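Local coordinates for mannosyl-glycoprotein endo-beta-N-acetylglucosamidase-like domain-containing protein (PDB 4KT3) that acts as a type VI secretion effector, a glycoside hydrolase directed against peptidoglycan, and forms a complex with a partner immunity protein, at residues 49-54 with 60-65. Sequence-based numbering, arbitrary orientation.
Sequences QPIADQ and ENLLGL
L62 reaches across from helix 59-70 to the side of helix 35-54 that carries I51 and A52. Its CB faces the methyl of A52, with 4.5 Å between the two CB atoms. CG then stands anti to the backbone N (chi1 -175°), and at this branch point the two methyls divide: CD2 is turned to the opposite helix, while neither CG nor CD1 comes within 4.2 Å of residues 49-54. L62 CD2 does the touching, 3.7 Å from I51 CG2, the two side chains crossing at about a right angle. The same CD2 lies 3.9 Å from the backbone N of A52. The beta-branch of I51 suits this place: CG2, anti to the backbone N, meets the leucine, while CG1, anti to the carbonyl carbon, lies beside the backbone N and branches away from that methyl. Alanine suits the next position, because its short side chain lets L62 come close to the backbone, with CD2 4.4 Å from A52 CB. No hydrogen bond joins the segments; they meet by van der Waals packing over a small area, 123 Å² summed over both sides. Q49 NE2 donates to D53 OD1 one turn on (2.9 Å, 157°), from above the carboxylate plane, whereas E60 bridges to R172 and N61 bonds R133 O. L62 also packs on F85 and F121, and I51 on A118 and A122. Two consecutive helices, meeting helix 114-129 through largely buried aliphatic and aromatic side chains, form part of a core consistent with the largely helical lysozyme-like fold of the glucosaminidase family.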
# COMPACT_ATOMS: atom_id res chain seq x y z
N GLN A 49 -8.62 -3.27 18.46
CA GLN A 49 -8.68 -4.42 19.36
C GLN A 49 -10.10 -4.97 19.60
O GLN A 49 -10.30 -6.16 19.48
CB GLN A 49 -7.97 -4.11 20.67
CG GLN A 49 -7.76 -5.34 21.55
CD GLN A 49 -6.75 -6.32 20.97
OE1 GLN A 49 -5.58 -5.96 20.73
NE2 GLN A 49 -7.18 -7.56 20.76
N PRO A 50 -11.06 -4.12 20.00
CA PRO A 50 -12.37 -4.72 20.31
C PRO A 50 -13.07 -5.32 19.09
O PRO A 50 -13.80 -6.30 19.21
CB PRO A 50 -13.17 -3.55 20.91
CG PRO A 50 -12.42 -2.30 20.58
CD PRO A 50 -10.99 -2.68 20.31
N ILE A 51 -12.82 -4.76 17.92
CA ILE A 51 -13.41 -5.31 16.71
C ILE A 51 -12.78 -6.67 16.40
O ILE A 51 -13.48 -7.63 16.09
CB ILE A 51 -13.25 -4.32 15.56
CG1 ILE A 51 -13.92 -2.99 15.94
CG2 ILE A 51 -13.85 -4.89 14.28
CD1 ILE A 51 -13.59 -1.85 15.05
N ALA A 52 -11.46 -6.75 16.49
CA ALA A 52 -10.77 -8.02 16.33
C ALA A 52 -11.27 -9.03 17.36
O ALA A 52 -11.50 -10.19 17.01
CB ALA A 52 -9.27 -7.82 16.45
N ASP A 53 -11.44 -8.61 18.61
CA ASP A 53 -11.94 -9.51 19.65
C ASP A 53 -13.31 -10.07 19.26
O ASP A 53 -13.58 -11.27 19.40
CB ASP A 53 -12.07 -8.81 21.00
CG ASP A 53 -10.73 -8.45 21.63
OD1 ASP A 53 -9.68 -9.00 21.21
OD2 ASP A 53 -10.75 -7.64 22.59
N GLN A 54 -14.18 -9.18 18.78
CA GLN A 54 -15.55 -9.59 18.41
C GLN A 54 -15.53 -10.63 17.28
O GLN A 54 -16.43 -11.47 17.18
CB GLN A 54 -16.36 -8.37 17.97
N GLU A 60 -3.61 -7.78 14.87
CA GLU A 60 -2.75 -7.53 13.72
C GLU A 60 -3.36 -8.01 12.40
O GLU A 60 -3.00 -7.51 11.34
CB GLU A 60 -1.37 -8.17 13.90
CG GLU A 60 -1.35 -9.68 14.07
CD GLU A 60 -1.35 -10.14 15.54
OE1 GLU A 60 -1.91 -9.42 16.41
OE2 GLU A 60 -0.80 -11.23 15.80
N ASN A 61 -4.27 -8.97 12.46
CA ASN A 61 -4.90 -9.42 11.22
C ASN A 61 -5.79 -8.31 10.65
O ASN A 61 -5.76 -8.02 9.44
CB ASN A 61 -5.74 -10.67 11.44
CG ASN A 61 -4.91 -11.91 11.76
OD1 ASN A 61 -3.79 -11.81 12.26
ND2 ASN A 61 -5.48 -13.08 11.50
N LEU A 62 -6.58 -7.70 11.53
CA LEU A 62 -7.47 -6.61 11.14
C LEU A 62 -6.69 -5.35 10.79
O LEU A 62 -6.96 -4.70 9.77
CB LEU A 62 -8.47 -6.32 12.26
CG LEU A 62 -9.55 -5.29 11.96
CD1 LEU A 62 -10.47 -5.74 10.84
CD2 LEU A 62 -10.34 -4.94 13.24
N LEU A 63 -5.73 -4.99 11.64
CA LEU A 63 -4.93 -3.80 11.42
C LEU A 63 -4.05 -3.96 10.18
O LEU A 63 -3.84 -3.00 9.42
CB LEU A 63 -4.10 -3.51 12.67
CG LEU A 63 -3.23 -2.24 12.67
CD1 LEU A 63 -4.04 -0.98 12.37
CD2 LEU A 63 -2.49 -2.08 14.00
N GLY A 64 -3.55 -5.17 9.96
CA GLY A 64 -2.79 -5.50 8.76
C GLY A 64 -3.61 -5.32 7.50
O GLY A 64 -3.11 -4.81 6.49
N LEU A 65 -4.86 -5.76 7.53
CA LEU A 65 -5.75 -5.55 6.39
C LEU A 65 -5.92 -4.05 6.14
O LEU A 65 -5.82 -3.60 4.99
CB LEU A 65 -7.09 -6.25 6.56
CG LEU A 65 -8.07 -6.05 5.40
CD1 LEU A 65 -7.50 -6.53 4.07
CD2 LEU A 65 -9.40 -6.75 5.71